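Local coordinates for protein beta-lactamase (Sebaldella termitidis, PDB 6N1N) that probably hydrolyses beta-lactam antibiotics to substituted beta-amino acids, as a serine enzyme of the class D family, at residues A[162-166]-A[167-171]; A[232-235]-A[236-239]; A[239-242]-A[243-246]. All blocks are in the same frame, centred on the assembly; numbering follows the deposited sequence.

Contact 1 (A[162-166]-A[167-171])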
ATOM      1  N   PHE A 162       5.563 -11.686 -11.047  1.00 14.94           N
ATOM      2  CA  PHE A 162       6.276 -12.406 -10.009  1.00 13.66           C
ATOM      3  C   PHE A 162       5.964 -13.895 -10.102  1.00 15.64           C
ATOM      4  O   PHE A 162       4.893 -14.294 -10.559  1.00 16.54           O
ATOM      5  CB  PHE A 162       5.872 -11.898  -8.627  1.00 13.50           C
ATOM      6  CG  PHE A 162       6.011 -10.407  -8.441  1.00 14.59           C
ATOM      7  CD1 PHE A 162       7.162  -9.751  -8.801  1.00 11.91           C
ATOM      8  CD2 PHE A 162       4.973  -9.666  -7.883  1.00 14.71           C
ATOM      9  CE1 PHE A 162       7.277  -8.369  -8.614  1.00 12.65           C
ATOM     10  CE2 PHE A 162       5.098  -8.277  -7.672  1.00 12.30           C
ATOM     11  CZ  PHE A 162       6.249  -7.649  -8.038  1.00 10.29           C
HETATM   12  N   MSE A 163       6.903 -14.720  -9.653  0.50 18.06           N
HETATM   13  CA  MSE A 163       6.691 -16.160  -9.653  0.50 20.47           C
HETATM   14  C   MSE A 163       5.834 -16.567  -8.451  0.50 19.60           C
HETATM   15  O   MSE A 163       6.335 -17.000  -7.411  0.50 19.54           O
HETATM   16  CB  MSE A 163       8.035 -16.894  -9.661  0.50 26.86           C
HETATM   17  CG  MSE A 163       8.878 -16.593 -10.905  0.50 41.02           C
HETATM   18 SE   MSE A 163       7.989 -17.049 -12.593  0.50 41.32          SE
HETATM   19  CE  MSE A 163       7.624 -18.927 -12.205  0.50 38.82           C
ATOM     20  N   LEU A 164       4.525 -16.396  -8.613  1.00 15.51           N
ATOM     21  CA  LEU A 164       3.538 -16.774  -7.619  1.00 13.82           C
ATOM     22  C   LEU A 164       2.476 -17.590  -8.336  1.00 12.70           C
ATOM     23  O   LEU A 164       2.310 -17.475  -9.545  1.00 18.72           O
ATOM     24  CB  LEU A 164       2.877 -15.555  -6.959  1.00 16.68           C
ATOM     25  CG  LEU A 164       3.832 -14.486  -6.447  1.00 12.08           C
ATOM     26  CD1 LEU A 164       3.090 -13.189  -6.119  1.00 10.69           C
ATOM     27  CD2 LEU A 164       4.592 -14.994  -5.235  1.00 14.23           C
ATOM     28  N   SER A 165       1.705 -18.352  -7.569  1.00 14.14           N
ATOM     29  CA  SER A 165       0.676 -19.183  -8.169  1.00 18.71           C
ATOM     30  C   SER A 165      -0.555 -18.374  -8.595  1.00 15.72           C
ATOM     31  O   SER A 165      -0.824 -17.271  -8.112  1.00 14.16           O
ATOM     32  CB  SER A 165       0.234 -20.269  -7.189  1.00 18.43           C
ATOM     33  OG  SER A 165      -0.539 -19.692  -6.148  1.00 24.14           O
ATOM     34  N   GLU A 166      -1.323 -18.953  -9.519  1.00 16.92           N
ATOM     35  CA  GLU A 166      -2.538 -18.294  -9.992  1.00 16.34           C
ATOM     36  C   GLU A 166      -3.502 -18.005  -8.847  1.00 19.37           C
ATOM     37  O   GLU A 166      -4.149 -16.951  -8.819  1.00 18.97           O
ATOM     38  CB  GLU A 166      -3.222 -19.159 -11.052  1.00 21.38           C
ATOM     39  CG  GLU A 166      -2.453 -19.289 -12.349  1.00 50.46           C
ATOM     40  CD  GLU A 166      -3.091 -20.294 -13.301  1.00 68.83           C
ATOM     41  OE1 GLU A 166      -2.414 -20.711 -14.266  1.00 74.01           O
ATOM     42  OE2 GLU A 166      -4.264 -20.669 -13.081  1.00 62.19           O
ATOM     43  N   LYS A 167      -3.611 -18.932  -7.901  1.00 15.11           N
ATOM     44  CA  LYS A 167      -4.520 -18.762  -6.766  1.00 18.25           C
ATOM     45  C   LYS A 167      -4.082 -17.613  -5.876  1.00 12.94           C
ATOM     46  O   LYS A 167      -4.910 -16.839  -5.395  1.00 12.59           O
ATOM     47  CB  LYS A 167      -4.585 -20.075  -5.982  1.00 25.41           C
ATOM     48  CG  LYS A 167      -5.263 -20.021  -4.603  1.00 38.37           C
ATOM     49  CD  LYS A 167      -5.104 -21.366  -3.863  1.00 44.77           C
ATOM     50  CE  LYS A 167      -5.732 -21.375  -2.465  1.00 41.97           C
ATOM     51  NZ  LYS A 167      -7.228 -21.423  -2.482  1.00 54.43           N
ATOM     52  N   THR A 168      -2.783 -17.477  -5.638  1.00 15.79           N
ATOM     53  CA  THR A 168      -2.289 -16.363  -4.839  1.00 12.66           C
ATOM     54  C   THR A 168      -2.672 -15.026  -5.445  1.00  9.92           C
ATOM     55  O   THR A 168      -3.173 -14.127  -4.758  1.00 13.31           O
ATOM     56  CB  THR A 168      -0.774 -16.482  -4.730  1.00 14.61           C
ATOM     57  OG1 THR A 168      -0.483 -17.670  -3.993  1.00 15.24           O
ATOM     58  CG2 THR A 168      -0.186 -15.296  -4.052  1.00 12.12           C
ATOM     59  N   TYR A 169      -2.395 -14.863  -6.739  1.00 12.08           N
ATOM     60  CA  TYR A 169      -2.777 -13.626  -7.408  1.00  9.62           C
ATOM     61  C   TYR A 169      -4.289 -13.406  -7.377  1.00 14.19           C
ATOM     62  O   TYR A 169      -4.756 -12.275  -7.157  1.00 13.08           O
ATOM     63  CB  TYR A 169      -2.310 -13.668  -8.859  1.00 11.56           C
ATOM     64  CG  TYR A 169      -0.867 -13.353  -9.111  1.00 10.37           C
ATOM     65  CD1 TYR A 169      -0.353 -12.097  -8.839  1.00 11.55           C
ATOM     66  CD2 TYR A 169      -0.027 -14.306  -9.705  1.00 12.22           C
ATOM     67  CE1 TYR A 169       0.965 -11.797  -9.096  1.00 13.23           C
ATOM     68  CE2 TYR A 169       1.311 -14.015  -9.983  1.00 13.86           C
ATOM     69  CZ  TYR A 169       1.794 -12.759  -9.687  1.00 12.36           C
ATOM     70  OH  TYR A 169       3.089 -12.433  -9.941  1.00 14.12           O
ATOM     71  N   LYS A 170      -5.074 -14.451  -7.638  1.00 14.43           N
ATOM     72  CA  LYS A 170      -6.519 -14.279  -7.739  1.00 10.34           C
ATOM     73  C   LYS A 170      -7.110 -13.826  -6.403  1.00  9.58           C
ATOM     74  O   LYS A 170      -7.942 -12.905  -6.356  1.00 12.86           O
ATOM     75  CB  LYS A 170      -7.182 -15.583  -8.206  1.00 16.43           C
ATOM     76  CG  LYS A 170      -8.730 -15.586  -8.202  1.00 32.21           C
ATOM     77  CD  LYS A 170      -9.271 -16.772  -9.019  1.00 42.99           C
ATOM     78  CE  LYS A 170     -10.719 -17.133  -8.698  1.00 58.11           C
ATOM     79  NZ  LYS A 170     -11.718 -16.217  -9.312  1.00 72.37           N
ATOM     80  N   ILE A 171      -6.674 -14.445  -5.312  1.00 12.21           N
ATOM     81  CA  ILE A 171      -7.173 -14.086  -3.991  1.00 14.81           C
ATOM     82  C   ILE A 171      -6.751 -12.669  -3.615  1.00  7.76           C
ATOM     83  O   ILE A 171      -7.564 -11.876  -3.134  1.00 10.00           O
ATOM     84  CB  ILE A 171      -6.693 -15.111  -2.946  1.00  9.97           C
ATOM     85  CG1 ILE A 171      -7.435 -16.442  -3.110  1.00 11.50           C
ATOM     86  CG2 ILE A 171      -6.870 -14.541  -1.565  1.00 14.51           C
ATOM     87  CD1 ILE A 171      -6.770 -17.605  -2.394  1.00 17.16           C
TER
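Tyr169 reaches back from the first turn of helix 166-175 over the loop that leads into it. With CG anti to its own carbonyl carbon (chi1 -80°), the side chain runs back along the incoming chain. CB lies near the carbonyl oxygens of Glu166 and Ser165, and CG and CD2 then pass the latter, with Tyr169 CD2 3.5 Å from Ser165 O. Further out, CE2 is 3.7 Å from Leu164 CB, and CZ meets Leu164 CD1. That methyl sits over one ring face, 4.2 Å from the Tyr169 ring centroid, a CH-pi contact in which the two side chains cross at about a right angle. At the tip the hydroxyl gives its proton to the backbone: Tyr169 OH to Phe162 O is 2.7 Å. The acceptor lies in the plane of the ring, whereas the donor is tilted 30° from the carbonyl plane. Leu164 N also donates to Phe162 O, from the same face, at the inverse gamma turn centred on Met163. Tyrosine suits this place because the ring packs against Leu164 while its OH satisfies a loop carbonyl.

Ser165 is the N-cap residue, its hydroxyl short enough to turn back to the first turn, where Ser165 OG lies 3.0 Å from Thr168 OG1. Its carbonyl accepts a nearly straight bond from Tyr169 N. Glu63, on helix 56-63, accepts from both Thr168 OG1 and Ser165 N. Thr168 also packs on that helix, so the helix start lies on helix 56-63, while the loop leading into it also touches helix 113-122 through Phe162 and Leu164.

Contact 2 (A[232-235]-A[236-239]). With SO4 (sulfate ion), chain C.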
ATOM      1  N   LEU A 232      -5.485  11.287   8.387  1.00 12.33           N
ATOM      2  CA  LEU A 232      -5.790   9.863   8.282  1.00 14.78           C
ATOM      3  C   LEU A 232      -7.190   9.651   7.709  1.00 16.66           C
ATOM      4  O   LEU A 232      -7.412   8.707   6.947  1.00 15.85           O
ATOM      5  CB  LEU A 232      -5.659   9.180   9.650  1.00 12.58           C
ATOM      6  CG  LEU A 232      -4.253   9.102  10.246  1.00 15.27           C
ATOM      7  CD1 LEU A 232      -4.277   8.439  11.632  1.00 18.95           C
ATOM      8  CD2 LEU A 232      -3.272   8.365   9.351  1.00 13.12           C
ATOM      9  N   ASP A 233      -8.151  10.511   8.084  1.00 16.74           N
ATOM     10  CA  ASP A 233      -9.505  10.427   7.547  1.00 16.40           C
ATOM     11  C   ASP A 233      -9.602  10.953   6.120  1.00 15.27           C
ATOM     12  O   ASP A 233     -10.558  10.600   5.410  1.00 18.89           O
ATOM     13  CB  ASP A 233     -10.495  11.217   8.422  1.00 18.69           C
ATOM     14  CG  ASP A 233     -10.847  10.508   9.735  1.00 20.20           C
ATOM     15  OD1 ASP A 233     -10.558   9.298   9.877  1.00 27.31           O
ATOM     16  OD2 ASP A 233     -11.440  11.181  10.618  1.00 22.40           O
ATOM     17  N   PHE A 234      -8.632  11.772   5.693  1.00 13.67           N
ATOM     18  CA  PHE A 234      -8.685  12.507   4.431  1.00 14.60           C
ATOM     19  C   PHE A 234      -7.886  11.847   3.314  1.00 14.55           C
ATOM     20  O   PHE A 234      -8.118  12.165   2.147  1.00 14.07           O
ATOM     21  CB  PHE A 234      -8.177  13.950   4.659  1.00 12.05           C
ATOM     22  CG  PHE A 234      -8.223  14.842   3.447  1.00 15.85           C
ATOM     23  CD1 PHE A 234      -9.405  15.069   2.779  1.00 16.54           C
ATOM     24  CD2 PHE A 234      -7.069  15.464   2.983  1.00 14.52           C
ATOM     25  CE1 PHE A 234      -9.449  15.888   1.663  1.00 21.52           C
ATOM     26  CE2 PHE A 234      -7.103  16.286   1.864  1.00 15.51           C
ATOM     27  CZ  PHE A 234      -8.287  16.514   1.216  1.00 18.97           C
ATOM     28  N   ARG A 235      -6.977  10.914   3.621  1.00 13.31           N
ATOM     29  CA  ARG A 235      -6.026  10.463   2.609  1.00 17.09           C
ATOM     30  C   ARG A 235      -6.710   9.839   1.397  1.00 11.68           C
ATOM     31  O   ARG A 235      -6.264  10.042   0.261  1.00 11.32           O
ATOM     32  CB  ARG A 235      -5.022   9.479   3.213  1.00 11.71           C
ATOM     33  CG  ARG A 235      -5.613   8.213   3.773  1.00 16.14           C
ATOM     34  CD  ARG A 235      -4.634   7.596   4.733  1.00 23.21           C
ATOM     35  NE  ARG A 235      -5.264   6.838   5.800  1.00 35.40           N
ATOM     36  CZ  ARG A 235      -4.602   6.023   6.615  1.00 41.93           C
ATOM     37  NH1 ARG A 235      -3.293   5.847   6.459  1.00 36.84           N
ATOM     38  NH2 ARG A 235      -5.248   5.365   7.566  1.00 42.88           N
ATOM     39  N   LYS A 236      -7.783   9.083   1.603  1.00 14.94           N
ATOM     40  CA  LYS A 236      -8.447   8.472   0.450  1.00 11.18           C
ATOM     41  C   LYS A 236      -9.187   9.529  -0.369  1.00 11.73           C
ATOM     42  O   LYS A 236      -9.084   9.553  -1.604  1.00 12.01           O
ATOM     43  CB  LYS A 236      -9.364   7.347   0.932  1.00 18.52           C
ATOM     44  CG  LYS A 236     -10.502   7.010  -0.014  1.00 49.79           C
ATOM     45  CD  LYS A 236     -10.945   5.563   0.152  1.00 65.30           C
ATOM     46  CE  LYS A 236     -12.371   5.360  -0.325  1.00 64.77           C
ATOM     47  NZ  LYS A 236     -12.648   6.150  -1.554  1.00 70.88           N
ATOM     48  N   GLN A 237      -9.847  10.482   0.301  1.00 13.77           N
ATOM     49  CA  GLN A 237     -10.539  11.543  -0.421  1.00 12.73           C
ATOM     50  C   GLN A 237      -9.572  12.439  -1.194  1.00 11.04           C
ATOM     51  O   GLN A 237      -9.880  12.861  -2.311  1.00 12.60           O
ATOM     52  CB  GLN A 237     -11.381  12.380   0.547  1.00 17.74           C
ATOM     53  CG  GLN A 237     -12.115  13.533  -0.115  1.00 21.38           C
ATOM     54  CD  GLN A 237     -13.085  13.094  -1.211  1.00 22.15           C
ATOM     55  OE1 GLN A 237     -13.249  13.794  -2.199  1.00 22.56           O
ATOM     56  NE2 GLN A 237     -13.741  11.942  -1.025  1.00 21.61           N
ATOM     57  N   LEU A 238      -8.397  12.736  -0.624  1.00 14.69           N
ATOM     58  CA  LEU A 238      -7.374  13.468  -1.371  1.00 13.83           C
ATOM     59  C   LEU A 238      -7.017  12.740  -2.667  1.00 12.54           C
ATOM     60  O   LEU A 238      -6.870  13.363  -3.727  1.00 12.74           O
ATOM     61  CB  LEU A 238      -6.123  13.626  -0.496  1.00 13.00           C
ATOM     62  CG  LEU A 238      -4.945  14.430  -1.057  1.00 22.17           C
ATOM     63  CD1 LEU A 238      -4.029  14.868   0.093  1.00 31.76           C
ATOM     64  CD2 LEU A 238      -4.109  13.671  -2.093  1.00 20.13           C
ATOM     65  N   THR A 239      -6.837  11.423  -2.582  1.00 11.81           N
ATOM     66  CA  THR A 239      -6.539  10.622  -3.763  1.00  8.36           C
ATOM     67  C   THR A 239      -7.660  10.742  -4.795  1.00 10.84           C
ATOM     68  O   THR A 239      -7.401  10.917  -5.999  1.00 14.04           O
ATOM     69  CB  THR A 239      -6.310   9.173  -3.319  1.00 10.27           C
ATOM     70  OG1 THR A 239      -5.309   9.153  -2.285  1.00 10.62           O
ATOM     71  CG2 THR A 239      -5.836   8.306  -4.453  1.00 12.58           C
TER
HETATM   72  S   SO4 C 302      -3.627   1.988   8.514  1.00 43.76           S
HETATM   73  O1  SO4 C 302      -4.456   2.326   9.675  1.00 60.70           O
HETATM   74  O2  SO4 C 302      -2.674   0.897   8.859  1.00 21.50           O
HETATM   75  O3  SO4 C 302      -4.483   1.495   7.440  1.00 45.66           O
HETATM   76  O4  SO4 C 302      -2.920   3.203   8.100  1.00 47.15           O
HETATM   77  O   HOH W   1      -8.967   7.915   4.403  1.00 25.01           O
HETATM   78  O   HOH W   2     -10.863   9.919   3.121  1.00 25.53           O
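This is a local contact between successive turns of the C-terminal helix 228-245, which lies against the central sheet. The Phe234 ring, its CG anti to the backbone N (chi1 -178°), runs forward along the helix. Leu238 CB sits over one face, 4.1 Å from the Phe234 ring centroid in a CH-pi contact, while Gln237 CG approaches obliquely.

Here the helix is kinked: the amides of Lys236 and Gln237 do not make the usual bonds to the carbonyls four residues back, and waters accept from them. Normal pairing resumes with Leu238 N to Phe234 O at 2.8 Å. Arg235 O then takes two donors from opposite faces of its plane, Thr239 N and Thr239 OG1, the latter 2.9 Å from Arg235 O; threonine thus satisfies its buried hydroxyl on its own helix.

Extended from CG to NE, Arg235 turns a guanidinium edge to a sulfate. Both NH1 (3.1 Å) and NH2 (3.2 Å) of Arg235 donate to O4 of the ion, which Thr190 and Ser51, the predicted acylated serine, also bind. The sulfate, probably from the crystallisation liquor, may mark the site where class D enzymes hold the substrate carboxylate with an arginine.

Contact 3 (A[239-242]-A[243-246])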
ATOM      1  N   THR A 239      -6.837  11.423  -2.582  1.00 11.81           N
ATOM      2  CA  THR A 239      -6.539  10.622  -3.763  1.00  8.36           C
ATOM      3  C   THR A 239      -7.660  10.742  -4.795  1.00 10.84           C
ATOM      4  O   THR A 239      -7.401  10.917  -5.999  1.00 14.04           O
ATOM      5  CB  THR A 239      -6.310   9.173  -3.319  1.00 10.27           C
ATOM      6  OG1 THR A 239      -5.309   9.153  -2.285  1.00 10.62           O
ATOM      7  CG2 THR A 239      -5.836   8.306  -4.453  1.00 12.58           C
HETATM    8  N   MSE A 240      -8.919  10.676  -4.345  1.00 14.38           N
HETATM    9  CA  MSE A 240     -10.050  10.763  -5.270  1.00 15.50           C
HETATM   10  C   MSE A 240     -10.116  12.135  -5.909  1.00 13.55           C
HETATM   11  O   MSE A 240     -10.467  12.254  -7.085  1.00 13.08           O
HETATM   12  CB  MSE A 240     -11.384  10.469  -4.569  1.00 15.56           C
HETATM   13  CG  MSE A 240     -11.424   9.114  -3.841  1.00 18.04           C
HETATM   14 SE   MSE A 240     -11.048   7.560  -4.979  1.00 26.34          SE
HETATM   15  CE  MSE A 240     -12.871   7.260  -5.627  1.00 28.37           C
HETATM   16  N   MSE A 241      -9.790  13.172  -5.135  1.00 13.22           N
HETATM   17  CA  MSE A 241      -9.723  14.523  -5.697  1.00 12.23           C
HETATM   18  C   MSE A 241      -8.669  14.636  -6.798  1.00 10.52           C
HETATM   19  O   MSE A 241      -8.919  15.276  -7.822  1.00 14.60           O
HETATM   20  CB  MSE A 241      -9.463  15.557  -4.589  1.00 19.10           C
HETATM   21  CG  MSE A 241     -10.672  15.758  -3.731  1.00 16.71           C
HETATM   22 SE   MSE A 241     -10.215  16.844  -2.172  1.00 34.18          SE
HETATM   23  CE  MSE A 241      -9.095  18.081  -3.081  1.00 12.22           C
ATOM     24  N   ALA A 242      -7.493  14.041  -6.580  1.00 13.44           N
ATOM     25  CA  ALA A 242      -6.477  14.010  -7.620  1.00 14.77           C
ATOM     26  C   ALA A 242      -6.994  13.296  -8.862  1.00 10.65           C
ATOM     27  O   ALA A 242      -6.792  13.782  -9.982  1.00 13.35           O
ATOM     28  CB  ALA A 242      -5.207  13.338  -7.106  1.00 11.78           C
ATOM     29  N   PHE A 243      -7.666  12.149  -8.689  1.00 11.94           N
ATOM     30  CA  PHE A 243      -8.227  11.455  -9.847  1.00 11.61           C
ATOM     31  C   PHE A 243      -9.225  12.342 -10.602  1.00 14.78           C
ATOM     32  O   PHE A 243      -9.204  12.402 -11.841  1.00 12.23           O
ATOM     33  CB  PHE A 243      -8.939  10.153  -9.438  1.00  9.93           C
ATOM     34  CG  PHE A 243      -8.050   9.077  -8.849  1.00 11.98           C
ATOM     35  CD1 PHE A 243      -6.694   9.002  -9.107  1.00 12.80           C
ATOM     36  CD2 PHE A 243      -8.620   8.104  -8.030  1.00 10.12           C
ATOM     37  CE1 PHE A 243      -5.920   7.978  -8.540  1.00 12.46           C
ATOM     38  CE2 PHE A 243      -7.832   7.088  -7.481  1.00 13.80           C
ATOM     39  CZ  PHE A 243      -6.489   7.032  -7.757  1.00 12.96           C
ATOM     40  N   ARG A 244     -10.114  13.027  -9.876  1.00 12.45           N
ATOM     41  CA  ARG A 244     -11.086  13.893 -10.536  1.00 16.55           C
ATOM     42  C   ARG A 244     -10.393  15.046 -11.242  1.00 17.46           C
ATOM     43  O   ARG A 244     -10.786  15.429 -12.343  1.00 16.05           O
ATOM     44  CB  ARG A 244     -12.121  14.406  -9.526  1.00 12.04           C
ATOM     45  CG  ARG A 244     -13.084  13.285  -9.094  1.00 15.99           C
ATOM     46  CD  ARG A 244     -14.294  13.781  -8.316  1.00 21.94           C
ATOM     47  NE  ARG A 244     -13.896  14.317  -7.023  1.00 23.90           N
ATOM     48  CZ  ARG A 244     -13.905  13.634  -5.873  1.00 28.50           C
ATOM     49  NH1 ARG A 244     -14.316  12.373  -5.820  1.00 29.74           N
ATOM     50  NH2 ARG A 244     -13.501  14.233  -4.769  1.00 25.49           N
ATOM     51  N   GLU A 245      -9.366  15.622 -10.617  1.00 15.58           N
ATOM     52  CA  GLU A 245      -8.623  16.700 -11.264  1.00 21.67           C
ATOM     53  C   GLU A 245      -8.037  16.243 -12.597  1.00 16.00           C
ATOM     54  O   GLU A 245      -8.039  16.999 -13.581  1.00 19.23           O
ATOM     55  CB  GLU A 245      -7.528  17.201 -10.319  1.00 21.44           C
ATOM     56  CG  GLU A 245      -6.563  18.192 -10.934  1.00 27.34           C
ATOM     57  CD  GLU A 245      -7.218  19.504 -11.276  1.00 34.68           C
ATOM     58  OE1 GLU A 245      -8.013  20.015 -10.447  1.00 45.08           O
ATOM     59  OE2 GLU A 245      -6.926  20.017 -12.379  1.00 37.08           O
ATOM     60  N   LEU A 246      -7.591  14.999 -12.667  1.00 14.59           N
ATOM     61  CA  LEU A 246      -6.965  14.444 -13.859  1.00 17.76           C
ATOM     62  C   LEU A 246      -7.959  13.835 -14.842  1.00 17.04           C
ATOM     63  O   LEU A 246      -7.528  13.306 -15.872  1.00 17.56           O
ATOM     64  CB  LEU A 246      -5.932  13.372 -13.464  1.00 15.84           C
ATOM     65  CG  LEU A 246      -4.748  13.915 -12.663  1.00 16.41           C
ATOM     66  CD1 LEU A 246      -3.942  12.810 -12.013  1.00 14.23           C
ATOM     67  CD2 LEU A 246      -3.833  14.764 -13.530  1.00 18.05           C
TER
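Phe243 lies alongside Thr239 in the last turns of helix 228-245, with Met240 at its ring; Phe243, Met240 and Ala242 make up most of this contact. Phe243 CG lies anti to its carbonyl carbon (chi1 -65°), which lays the ring back along the preceding turn. Thr239 O sits 3.5 Å above the ring plane, offset toward the rim, and Thr239 CG2 lies 3.6 Å from Phe243 CZ, the two side chains pointing the same way. From another direction comes the selenium of selenomethionine Met240. Bent at chi2 and chi3, its chain brings SE to 3.9 Å from Phe243 CD2, a Met-aromatic contact that is oblique to the ring. A large flat ring suits this place because it can meet both the small threonine methyl and the long, polarisable chain.

Ala242, small enough to fit the close approach to a neighbouring helix, takes part through its backbone: Leu246 N donates to Ala242 O at 3.1 Å, in the final turn. On another side of the helix Arg244 folds back. Its guanidinium carries Met240 O over the centre of one face, 3.9 Å above the plane, and NH2 is 3.4 Å from Met241 CG. The same NH2 bonds to Gln237 OE1, two turns further back, which fixes the direction of the arginine.

Around these turns Ala242 and Glu245 meet Leu12, and Met241 meets Ile15, on the N-terminal helix 11-18. Phe243 stacks edge-to-face with Phe216 of strand 212-222, and Met240 rests on Tyr184 and Leu186 of strand 184-195, so the helix end lies between helix 11-18 and the sheet.

Contact 1 comes first along the chain, where the loop after helix 147-159 enters helix 166-175. Contacts 2 and 3 follow one after the other on the C-terminal helix 228-245 and share Thr239. Their centres are about 11 Å apart, whereas that of contact 1 is about 29 Å from contact 2 and 30 Å from contact 3. Contacts 2 and 3 touch through Gln237 OE1 and Arg244 NH2, 2.6 Å apart and probably hydrogen-bonded, and by packing of Phe234 on Met241. Contact 1 thus belongs to the helical part, and the other two to the helix on the sheet, from whose earlier turn the side chain of Arg235 extends toward the predicted active site.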